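Local coordinates for sulfate adenylyltransferase (Allochromatium vinosum, PDB 4DNX), which catalyses the reaction of sulfate with ATP to give adenosine 5'-phosphosulfate and diphosphate in sulfur metabolism, at residues G57-A62 with V81-L86; S66-M71 with A129-Q134; D116-E121 with S158-V163; V123-M128 with Q152-I157. All blocks are in the same frame, centred on the assembly; numbering follows the deposited sequence.

Contact 1: residues G57-A62 with V81-L86; sequences GFMNLA and VPLLCL
Leu83 O takes the shortest direct hydrogen bond across the contact, from Met59 N at 2.9 Å and nearly straight (175° at the hydrogen), and the edge of the Phe58 ring comes up to the same oxygen in the plane of the ring. The Met59 side chain then runs along the other backbone. With CG anti to the carbonyl carbon (chi1 -67°) and the chain extended beyond it, the thioether reaches Leu83 N, which makes a weak hydrogen bond to Met59 SD at 3.4 Å, while Met59 CE lies 3.6 Å from Val81 O and also touches the CB of Leu83. At the other end Cys85 CB sits over the centre of the Phe58 ring, a CH-pi contact of 3.7 Å to the centroid, with Cys85 SG farther up above the same face. A water bridges Met59 O, to which it donates, and Cys85 N, from which it accepts. Strand 57-58 and the chain leading into strand 86-87 both pair antiparallel with strand 155-163 in the mixed sheet of the PUA-like domain; helix 38-48 packs on Phe58 and Leu83 through Asn43, and helix 125-136 meets Leu61 and Pro82.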
loop_
_atom_site.group_PDB
_atom_site.type_symbol
_atom_site.label_atom_id
_atom_site.label_comp_id
_atom_site.label_asym_id
_atom_site.label_seq_id
_atom_site.Cartn_x
_atom_site.Cartn_y
_atom_site.Cartn_z
ATOM N N GLY A 57 21.601 8.587 0.407
ATOM C CA GLY A 57 21.198 9.796 -0.297
ATOM C C GLY A 57 21.942 9.987 -1.594
ATOM O O GLY A 57 22.330 9.029 -2.246
ATOM N N PHE A 58 22.160 11.248 -1.969
ATOM C CA PHE A 58 22.714 11.552 -3.290
ATOM C C PHE A 58 24.223 11.580 -3.230
ATOM O O PHE A 58 24.795 12.016 -2.238
ATOM C CB PHE A 58 22.167 12.884 -3.802
ATOM C CG PHE A 58 20.687 12.839 -4.155
ATOM C CD1 PHE A 58 20.252 12.233 -5.347
ATOM C CD2 PHE A 58 19.737 13.388 -3.302
ATOM C CE1 PHE A 58 18.894 12.197 -5.669
ATOM C CE2 PHE A 58 18.373 13.366 -3.612
ATOM C CZ PHE A 58 17.937 12.758 -4.805
ATOM N N MET A 59 24.841 11.131 -4.313
ATOM C CA MET A 59 26.281 10.908 -4.406
ATOM C C MET A 59 27.032 12.183 -4.684
ATOM O O MET A 59 26.578 13.039 -5.453
ATOM C CB MET A 59 26.578 9.937 -5.557
ATOM C CG MET A 59 26.071 8.556 -5.328
ATOM S SD MET A 59 26.600 7.477 -6.669
ATOM C CE MET A 59 25.636 6.008 -6.278
ATOM N N ASN A 60 28.240 12.282 -4.111
ATOM C CA ASN A 60 29.181 13.303 -4.604
ATOM C C ASN A 60 29.797 12.871 -5.955
ATOM O O ASN A 60 29.563 11.713 -6.429
ATOM C CB ASN A 60 30.266 13.625 -3.570
ATOM C CG ASN A 60 31.143 12.427 -3.230
ATOM O OD1 ASN A 60 31.340 11.501 -4.032
ATOM N ND2 ASN A 60 31.728 12.476 -2.044
ATOM N N LEU A 61 30.558 13.763 -6.575
ATOM C CA LEU A 61 31.098 13.482 -7.890
ATOM C C LEU A 61 32.051 12.281 -7.877
ATOM O O LEU A 61 32.015 11.454 -8.789
ATOM C CB LEU A 61 31.853 14.709 -8.406
ATOM C CG LEU A 61 31.365 15.277 -9.715
ATOM C CD1 LEU A 61 32.299 16.416 -10.177
ATOM C CD2 LEU A 61 31.214 14.197 -10.797
ATOM N N ALA A 62 32.894 12.156 -6.852
ATOM C CA ALA A 62 33.800 10.969 -6.802
ATOM C C ALA A 62 33.057 9.604 -6.760
ATOM O O ALA A 62 33.425 8.669 -7.459
ATOM C CB ALA A 62 34.786 11.085 -5.621
ATOM N N VAL A 81 24.606 2.325 -10.750
ATOM C CA VAL A 81 24.466 3.613 -11.470
ATOM C C VAL A 81 24.628 4.802 -10.523
ATOM O O VAL A 81 24.339 4.717 -9.346
ATOM C CB VAL A 81 23.084 3.745 -12.216
ATOM C CG1 VAL A 81 22.886 2.568 -13.193
ATOM C CG2 VAL A 81 21.940 3.871 -11.217
ATOM N N PRO A 82 25.056 5.943 -11.043
ATOM C CA PRO A 82 25.199 7.101 -10.180
ATOM C C PRO A 82 23.825 7.511 -9.700
ATOM O O PRO A 82 22.864 7.332 -10.432
ATOM C CB PRO A 82 25.765 8.196 -11.108
ATOM C CG PRO A 82 26.131 7.574 -12.390
ATOM C CD PRO A 82 25.647 6.125 -12.380
ATOM N N LEU A 83 23.727 8.015 -8.464
ATOM C CA LEU A 83 22.502 8.614 -7.975
ATOM C C LEU A 83 22.797 10.076 -7.744
ATOM O O LEU A 83 23.355 10.437 -6.708
ATOM C CB LEU A 83 22.083 8.002 -6.634
ATOM C CG LEU A 83 21.547 6.575 -6.626
ATOM C CD1 LEU A 83 21.060 6.256 -5.172
ATOM C CD2 LEU A 83 20.424 6.360 -7.659
ATOM N N LEU A 84 22.443 10.910 -8.717
ATOM C CA LEU A 84 22.825 12.325 -8.657
ATOM C C LEU A 84 21.613 13.229 -8.470
ATOM O O LEU A 84 20.481 12.931 -8.911
ATOM C CB LEU A 84 23.572 12.719 -9.936
ATOM C CG LEU A 84 25.027 12.223 -10.050
ATOM C CD1 LEU A 84 25.518 12.369 -11.461
ATOM C CD2 LEU A 84 25.948 13.033 -9.087
ATOM N N CYS A 85 21.849 14.348 -7.785
ATOM C CA CYS A 85 20.867 15.453 -7.745
ATOM C C CYS A 85 21.522 16.643 -8.418
ATOM O O CYS A 85 22.282 17.411 -7.793
ATOM C CB CYS A 85 20.505 15.817 -6.290
ATOM S SG CYS A 85 19.256 17.119 -6.263
ATOM N N LEU A 86 21.249 16.762 -9.717
ATOM C CA LEU A 86 21.840 17.823 -10.538
ATOM C C LEU A 86 20.841 18.955 -10.679
ATOM O O LEU A 86 19.655 18.711 -10.858
ATOM C CB LEU A 86 22.181 17.269 -11.921
ATOM C CG LEU A 86 23.397 16.330 -11.985
ATOM C CD1 LEU A 86 23.488 15.653 -13.349
ATOM C CD2 LEU A 86 24.637 17.167 -11.759
HETATM O O HOH W 1 24.384 14.592 -6.433
#

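Contact 2: residues S66-M71 with A129-Q134; sequences SSAQSM and ALMTEQ
Ala68 and Gln134 meet where helices 61-70 and 125-136 of the PUA-like domain pack together; the axes of the two short segments approach to 8.6 Å and cross at 41°. The methyl of Ala68 packs on Met131 CG at 3.9 Å, and Ala68 O, which accepts from Arg275 NH2, lies 3.3 Å from Gln134 CB. Gln134 is folded: CG is anti to the carbonyl carbon, and a bend at chi2 (-73°) turns the amide back along its own helix. There Gln134 NE2 donates at 2.7 Å to the syn lone pair of Glu133 OE2, which lies in the plane of the Gln134 amide. Gln134 OE1 is 3.5 Å from Gln69 CA and accepts a hydrogen bond from a water that also donates to Gln69 O. Gln69 is extended instead, and its side chain crosses that of Leu130 at about a right angle, with Gln69 OE1 3.6 Å from Leu130 CD2; its NE2 is held by Leu65 O. The two amide planes are 88° apart. No direct hydrogen bond joins the segments: they meet through a close apolar contact at Ala68, both NE2 groups bond within their own helices, and Gln134 OE1 faces across to the bridging water.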
loop_
_atom_site.group_PDB
_atom_site.type_symbol
_atom_site.label_atom_id
_atom_site.label_comp_id
_atom_site.label_asym_id
_atom_site.label_seq_id
_atom_site.Cartn_x
_atom_site.Cartn_y
_atom_site.Cartn_z
ATOM N N SER A 66 32.913 6.816 -9.779
ATOM C CA SER A 66 33.280 5.433 -9.466
ATOM C C SER A 66 32.118 4.472 -9.829
ATOM O O SER A 66 32.348 3.425 -10.431
ATOM C CB SER A 66 33.665 5.298 -7.996
ATOM O OG SER A 66 34.217 3.995 -7.757
ATOM N N SER A 67 30.884 4.866 -9.517
ATOM C CA SER A 67 29.690 4.039 -9.857
ATOM C C SER A 67 29.564 3.857 -11.397
ATOM O O SER A 67 29.371 2.723 -11.923
ATOM C CB SER A 67 28.426 4.716 -9.282
ATOM O OG SER A 67 27.346 3.827 -9.495
ATOM N N ALA A 68 29.702 4.973 -12.132
ATOM C CA ALA A 68 29.600 4.945 -13.581
ATOM C C ALA A 68 30.639 4.003 -14.185
ATOM O O ALA A 68 30.327 3.211 -15.072
ATOM C CB ALA A 68 29.774 6.373 -14.166
ATOM N N GLN A 69 31.888 4.069 -13.723
ATOM C CA GLN A 69 32.938 3.364 -14.425
ATOM C C GLN A 69 33.139 1.939 -13.941
ATOM O O GLN A 69 33.665 1.103 -14.700
ATOM C CB GLN A 69 34.278 4.110 -14.309
ATOM C CG GLN A 69 34.268 5.485 -14.935
ATOM C CD GLN A 69 35.522 6.230 -14.629
ATOM O OE1 GLN A 69 36.504 6.156 -15.371
ATOM N NE2 GLN A 69 35.505 6.973 -13.543
ATOM N N SER A 70 32.784 1.682 -12.679
ATOM C CA SER A 70 33.185 0.412 -12.037
ATOM C C SER A 70 32.076 -0.273 -11.200
ATOM O O SER A 70 32.303 -1.346 -10.594
ATOM C CB SER A 70 34.456 0.614 -11.187
ATOM O OG SER A 70 34.145 1.342 -10.006
ATOM N N MET A 71 30.889 0.342 -11.181
ATOM C CA MET A 71 29.753 -0.108 -10.379
ATOM C C MET A 71 30.061 -0.188 -8.895
ATOM O O MET A 71 29.446 -0.968 -8.181
ATOM C CB MET A 71 29.173 -1.437 -10.912
ATOM C CG MET A 71 28.834 -1.453 -12.405
ATOM S SD MET A 71 28.117 -3.120 -12.751
ATOM C CE MET A 71 28.695 -3.497 -14.382
ATOM N N ALA A 129 30.582 13.614 -19.889
ATOM C CA ALA A 129 30.798 12.709 -21.043
ATOM C C ALA A 129 31.267 11.336 -20.577
ATOM O O ALA A 129 30.841 10.316 -21.147
ATOM C CB ALA A 129 31.784 13.304 -22.061
ATOM N N LEU A 130 32.161 11.311 -19.581
ATOM C CA LEU A 130 32.684 10.042 -19.069
ATOM C C LEU A 130 31.529 9.242 -18.448
ATOM O O LEU A 130 31.326 8.055 -18.763
ATOM C CB LEU A 130 33.804 10.271 -18.041
ATOM C CG LEU A 130 34.456 9.052 -17.364
ATOM C CD1 LEU A 130 34.925 8.043 -18.384
ATOM C CD2 LEU A 130 35.636 9.500 -16.499
ATOM N N MET A 131 30.732 9.901 -17.602
ATOM C CA MET A 131 29.612 9.198 -16.923
ATOM C C MET A 131 28.547 8.747 -17.953
ATOM O O MET A 131 28.038 7.640 -17.854
ATOM C CB MET A 131 28.965 10.076 -15.820
ATOM C CG MET A 131 29.865 10.278 -14.575
ATOM S SD MET A 131 29.092 11.052 -13.191
ATOM C CE MET A 131 28.998 12.778 -13.760
ATOM N N THR A 132 28.248 9.603 -18.943
ATOM C CA THR A 132 27.269 9.305 -19.993
ATOM C C THR A 132 27.675 8.067 -20.814
ATOM O O THR A 132 26.875 7.125 -20.925
ATOM C CB THR A 132 27.125 10.519 -20.955
ATOM O OG1 THR A 132 26.553 11.599 -20.216
ATOM C CG2 THR A 132 26.221 10.192 -22.112
ATOM N N GLU A 133 28.893 8.063 -21.336
ATOM C CA GLU A 133 29.374 6.941 -22.142
ATOM C C GLU A 133 29.396 5.622 -21.328
ATOM O O GLU A 133 29.024 4.562 -21.843
ATOM C CB GLU A 133 30.750 7.250 -22.738
ATOM C CG GLU A 133 31.177 6.189 -23.724
ATOM C CD GLU A 133 31.799 4.991 -23.019
ATOM O OE1 GLU A 133 31.641 3.835 -23.503
ATOM O OE2 GLU A 133 32.440 5.216 -21.964
ATOM N N GLN A 134 29.800 5.695 -20.070
ATOM C CA GLN A 134 29.884 4.491 -19.218
ATOM C C GLN A 134 28.508 3.926 -18.812
ATOM O O GLN A 134 28.285 2.694 -18.840
ATOM C CB GLN A 134 30.748 4.772 -17.975
ATOM C CG GLN A 134 32.222 4.995 -18.304
ATOM C CD GLN A 134 32.908 3.701 -18.682
ATOM O OE1 GLN A 134 33.175 2.858 -17.831
ATOM N NE2 GLN A 134 33.164 3.523 -19.953
HETATM O O HOH W 2 35.579 1.915 -16.958
#

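Contact 3: residues D116-E121 with S158-V163; sequences DVTAVE and SGPIQV
A classic beta bulge shapes this antiparallel pairing, with Thr118 and Ala119 both set against Ser158. The shorter bond to the shared carbonyl comes from Thr118 N, 2.8 Å from Ser158 O; Ala119 N adds only a weak bond of 3.4 Å to that oxygen. In return Ser158 N donates to Ala119 O, completing the hydrogen-bonded pair, and the methyl of Ala119 lies beside Ser158 OG on the same face of the sheet. Farther along, Asp116 N donates to Pro160 O at 3.0 Å. Between these bonds the backbones come very close: Gly159 CA lies 3.3 Å from Asp116 O in a CA-H...O contact. Strand 155-163 is the long strand of the mixed sheet in the PUA-like domain, and on its other edge Gly159 bonds to Phe58.

Waters tie the side chains across the pairing. Ser158 OG, held between its backbone N and carbonyl carbon (chi1 53°), has one water lying between it and Thr118 OG1, and meets a second that donates to Glu121 OE1. Glu121 OE1 further accepts from Leu61 N. The ring of Pro160 packs its CG 4.1 Å from Asp116 CB. Beyond it Asp116 OD2 and Gln162 OE1 share one water, while Asp116 OD1 forms a salt bridge with Arg98.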
loop_
_atom_site.group_PDB
_atom_site.type_symbol
_atom_site.label_atom_id
_atom_site.label_comp_id
_atom_site.label_asym_id
_atom_site.label_seq_id
_atom_site.Cartn_x
_atom_site.Cartn_y
_atom_site.Cartn_z
ATOM N N ASP A 116 20.521 16.803 4.121
ATOM C CA ASP A 116 21.680 17.493 4.722
ATOM C C ASP A 116 22.741 17.577 3.656
ATOM O O ASP A 116 23.273 16.546 3.205
ATOM C CB ASP A 116 22.186 16.745 5.971
ATOM C CG ASP A 116 21.174 16.782 7.084
ATOM O OD1 ASP A 116 20.851 17.897 7.541
ATOM O OD2 ASP A 116 20.631 15.710 7.454
ATOM N N VAL A 117 23.036 18.802 3.219
ATOM C CA VAL A 117 23.947 18.970 2.102
ATOM C C VAL A 117 25.401 18.919 2.596
ATOM O O VAL A 117 25.811 19.760 3.430
ATOM C CB VAL A 117 23.655 20.282 1.356
ATOM C CG1 VAL A 117 24.694 20.514 0.261
ATOM C CG2 VAL A 117 22.236 20.235 0.791
ATOM N N THR A 118 26.161 17.924 2.139
ATOM C CA THR A 118 27.571 17.860 2.543
ATOM C C THR A 118 28.554 18.295 1.456
ATOM O O THR A 118 29.730 18.519 1.735
ATOM C CB THR A 118 27.952 16.503 3.139
ATOM O OG1 THR A 118 27.586 15.461 2.230
ATOM C CG2 THR A 118 27.171 16.314 4.464
ATOM N N ALA A 119 28.079 18.442 0.222
ATOM C CA ALA A 119 28.932 19.049 -0.801
ATOM C C ALA A 119 28.101 19.607 -1.921
ATOM O O ALA A 119 26.986 19.132 -2.193
ATOM C CB ALA A 119 29.929 18.043 -1.354
ATOM N N VAL A 120 28.648 20.641 -2.544
ATOM C CA VAL A 120 28.041 21.228 -3.727
ATOM C C VAL A 120 29.188 21.336 -4.738
ATOM O O VAL A 120 30.189 22.029 -4.478
ATOM C CB VAL A 120 27.468 22.644 -3.442
ATOM C CG1 VAL A 120 27.002 23.299 -4.734
ATOM C CG2 VAL A 120 26.344 22.612 -2.410
ATOM N N GLU A 121 29.046 20.678 -5.888
ATOM C CA GLU A 121 30.135 20.525 -6.861
ATOM C C GLU A 121 29.676 20.860 -8.284
ATOM O O GLU A 121 28.545 20.572 -8.647
ATOM C CB GLU A 121 30.661 19.073 -6.839
ATOM C CG GLU A 121 31.220 18.624 -5.468
ATOM C CD GLU A 121 31.570 17.131 -5.402
ATOM O OE1 GLU A 121 30.650 16.325 -5.545
ATOM O OE2 GLU A 121 32.770 16.795 -5.215
ATOM N N SER A 158 25.051 16.905 -2.820
ATOM C CA SER A 158 25.199 15.537 -2.282
ATOM C C SER A 158 25.040 15.528 -0.775
ATOM O O SER A 158 25.220 16.572 -0.113
ATOM C CB SER A 158 26.558 14.916 -2.671
ATOM O OG SER A 158 27.647 15.766 -2.309
ATOM N N GLY A 159 24.663 14.359 -0.255
ATOM C CA GLY A 159 24.410 14.216 1.190
ATOM C C GLY A 159 23.206 13.340 1.475
ATOM O O GLY A 159 22.414 13.015 0.543
ATOM N N PRO A 160 23.024 12.969 2.743
ATOM C CA PRO A 160 21.975 12.029 3.123
ATOM C C PRO A 160 20.581 12.686 3.099
ATOM O O PRO A 160 20.472 13.905 3.319
ATOM C CB PRO A 160 22.347 11.629 4.576
ATOM C CG PRO A 160 23.142 12.818 5.081
ATOM C CD PRO A 160 23.837 13.415 3.904
ATOM N N ILE A 161 19.542 11.876 2.843
ATOM C CA ILE A 161 18.181 12.413 2.793
ATOM C C ILE A 161 17.251 11.633 3.719
ATOM O O ILE A 161 17.532 10.478 4.064
ATOM C CB ILE A 161 17.593 12.422 1.319
ATOM C CG1 ILE A 161 17.383 10.987 0.819
ATOM C CG2 ILE A 161 18.492 13.259 0.361
ATOM C CD1 ILE A 161 16.712 10.957 -0.614
ATOM N N GLN A 162 16.163 12.296 4.110
ATOM C CA GLN A 162 15.009 11.727 4.839
ATOM C C GLN A 162 13.806 11.986 3.944
ATOM O O GLN A 162 13.467 13.148 3.658
ATOM C CB GLN A 162 14.842 12.415 6.197
ATOM C CG GLN A 162 16.036 12.176 7.115
ATOM C CD GLN A 162 16.067 13.159 8.301
ATOM O OE1 GLN A 162 16.242 14.391 8.146
ATOM N NE2 GLN A 162 15.885 12.623 9.471
ATOM N N VAL A 163 13.147 10.902 3.540
ATOM C CA VAL A 163 12.032 10.935 2.568
ATOM C C VAL A 163 10.673 10.982 3.274
ATOM O O VAL A 163 10.438 10.216 4.231
ATOM C CB VAL A 163 12.129 9.753 1.599
ATOM C CG1 VAL A 163 10.929 9.798 0.626
ATOM C CG2 VAL A 163 13.509 9.767 0.871
HETATM O O HOH W 3 18.368 14.725 6.122
HETATM O O HOH W 4 28.873 15.010 -0.299
HETATM O O HOH W 5 28.238 17.125 -4.612
#

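Contact 4: residues V123-M128 with Q152-I157; sequences VSDAQM and QGRTAI
In one of its two modelled conformers Arg154 grips Asp125 end-on, both terminal nitrogens closing on a single oxygen: Asp125 OD1 is 2.9 Å from Arg154 NH1 and 3.0 Å from Arg154 NH2. Asp125 OD1 sits close to the guanidinium plane while the carboxylate stands at 90° to it, so NH1 arrives nearly along the C-O axis and NH2 from above the carboxylate. NH1 also donates to Val123 O at 3.2 Å, a more bent bond. This conformer reaches both because its chain turns at chi2 (-57°), laying the guanidinium across the start of the helix. From the backbone, Val123 N donates to Arg154 O over 2.8 Å. Met128 CG covers one face of the guanidinium, 3.4 Å from Arg154 NE and offset toward the rim. Deeper in, Val123 CG2 packs on Ala156 CB at 4.1 Å, close to Leu86 and Leu61. The helix that bears Asp125 starts with a capping box: Ser124 OG accepts from Gln127 N, and Gln127 OE1 from Ser124 N. Arg154 with Thr155 faces Leu87 in a classic beta bulge at the start of strand 155-163, so this is a capped helix start tied to a bulged strand of the PUA-like domain.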
loop_
_atom_site.group_PDB
_atom_site.type_symbol
_atom_site.label_atom_id
_atom_site.label_comp_id
_atom_site.label_asym_id
_atom_site.label_seq_id
_atom_site.Cartn_x
_atom_site.Cartn_y
_atom_site.Cartn_z
ATOM N N VAL A 123 30.006 19.918 -12.195
ATOM C CA VAL A 123 30.444 18.833 -13.049
ATOM C C VAL A 123 30.959 19.357 -14.393
ATOM O O VAL A 123 30.267 20.132 -15.065
ATOM C CB VAL A 123 29.302 17.857 -13.304
ATOM C CG1 VAL A 123 29.889 16.564 -13.864
ATOM C CG2 VAL A 123 28.524 17.605 -11.989
ATOM N N SER A 124 32.178 18.958 -14.773
ATOM C CA SER A 124 32.779 19.441 -16.037
ATOM C C SER A 124 32.172 18.684 -17.228
ATOM O O SER A 124 31.568 17.618 -17.052
ATOM C CB SER A 124 34.298 19.260 -16.043
ATOM O OG SER A 124 34.590 17.862 -16.151
ATOM N N ASP A 125 32.338 19.243 -18.429
ATOM C CA ASP A 125 31.949 18.560 -19.664
ATOM C C ASP A 125 32.603 17.183 -19.738
ATOM O O ASP A 125 31.938 16.207 -20.099
ATOM C CB ASP A 125 32.323 19.362 -20.915
ATOM C CG ASP A 125 31.569 20.681 -21.032
ATOM O OD1 ASP A 125 30.596 20.907 -20.285
ATOM O OD2 ASP A 125 31.998 21.514 -21.879
ATOM N N ALA A 126 33.888 17.110 -19.388
ATOM C CA ALA A 126 34.622 15.850 -19.488
ATOM C C ALA A 126 34.068 14.812 -18.515
ATOM O O ALA A 126 33.919 13.639 -18.878
ATOM C CB ALA A 126 36.109 16.065 -19.276
ATOM N N GLN A 127 33.734 15.237 -17.295
ATOM C CA GLN A 127 33.115 14.331 -16.301
ATOM C C GLN A 127 31.736 13.841 -16.740
ATOM O O GLN A 127 31.424 12.647 -16.575
ATOM C CB GLN A 127 33.039 15.022 -14.939
ATOM C CG GLN A 127 34.413 15.262 -14.358
ATOM C CD GLN A 127 34.409 16.150 -13.138
ATOM O OE1 GLN A 127 33.615 17.103 -13.013
ATOM N NE2 GLN A 127 35.308 15.848 -12.218
ATOM N N MET A 128 30.929 14.739 -17.329
ATOM C CA MET A 128 29.592 14.358 -17.821
ATOM C C MET A 128 29.694 13.352 -18.942
ATOM O O MET A 128 28.965 12.345 -18.910
ATOM C CB MET A 128 28.748 15.548 -18.299
ATOM C CG MET A 128 28.140 16.359 -17.178
ATOM S SD MET A 128 26.972 15.493 -16.078
ATOM C CE MET A 128 25.517 15.277 -17.087
ATOM N N GLN A 152 19.846 18.345 -17.104
ATOM C CA GLN A 152 19.439 18.637 -15.738
ATOM C C GLN A 152 20.215 19.769 -15.093
ATOM O O GLN A 152 19.886 20.172 -13.962
ATOM C CB GLN A 152 19.631 17.414 -14.847
ATOM C CG GLN A 152 18.843 16.162 -15.295
ATOM C CD GLN A 152 19.191 14.987 -14.413
ATOM O OE1 GLN A 152 18.559 14.784 -13.385
ATOM N NE2 GLN A 152 20.280 14.273 -14.744
ATOM N N GLY A 153 21.243 20.247 -15.761
ATOM C CA GLY A 153 22.172 21.195 -15.179
ATOM C C GLY A 153 23.435 20.486 -14.722
ATOM O O GLY A 153 23.517 19.232 -14.794
ATOM N N ARG A 154 24.384 21.261 -14.193
ATOM C CA ARG A 154 25.739 20.776 -13.896
ATOM C C ARG A 154 26.191 21.001 -12.451
ATOM O O ARG A 154 27.368 20.801 -12.125
ATOM C CB ARG A 154 26.762 21.442 -14.848
ATOM C CG ARG A 154 26.526 21.144 -16.326
ATOM C CD ARG A 154 26.516 19.638 -16.611
ATOM N NE ARG A 154 26.818 19.392 -18.023
ATOM C CZ ARG A 154 27.960 19.696 -18.646
ATOM N NH1 ARG A 154 29.001 20.257 -17.996
ATOM N NH2 ARG A 154 28.051 19.420 -19.932
ATOM N N THR A 155 25.269 21.418 -11.568
ATOM C CA THR A 155 25.591 21.564 -10.153
ATOM C C THR A 155 25.069 20.344 -9.396
ATOM O O THR A 155 23.869 20.130 -9.313
ATOM C CB THR A 155 24.976 22.857 -9.561
ATOM O OG1 THR A 155 25.497 23.999 -10.263
ATOM C CG2 THR A 155 25.343 23.015 -8.078
ATOM N N ALA A 156 25.987 19.558 -8.829
ATOM C CA ALA A 156 25.603 18.355 -8.078
ATOM C C ALA A 156 25.569 18.664 -6.586
ATOM O O ALA A 156 26.557 19.191 -6.036
ATOM C CB ALA A 156 26.611 17.253 -8.353
ATOM N N ILE A 157 24.441 18.377 -5.936
ATOM C CA ILE A 157 24.352 18.519 -4.473
ATOM C C ILE A 157 24.290 17.116 -3.888
ATOM O O ILE A 157 23.582 16.219 -4.426
ATOM C CB ILE A 157 23.175 19.424 -4.050
ATOM C CG1 ILE A 157 21.839 18.848 -4.504
ATOM C CG2 ILE A 157 23.367 20.816 -4.706
ATOM C CD1 ILE A 157 20.617 19.577 -3.858
#

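In the fold
All four contacts lie in the PUA-like domain and share its elements. Contact 1 is the buried one, where apolar side chains and sulfur pack around backbone bonds; contacts 2, 3 and 4 are partly buried, with polar or charged groups toward their rims. Contacts 1, 3 and 4 meet on the sheet through strand 155-163, which bonds to Phe58, Cys85 and Glu121. Contact 2 lies off the sheet, sharing helix 61-70 with contact 1 and helix 125-136 with contact 4; Met131 touches Leu61 and Leu84 of contact 1 and Val123 of contact 4. Their chemistry differs accordingly: backbone ladder and waters in contact 3, salt bridge in contact 4, helix packing in contact 2.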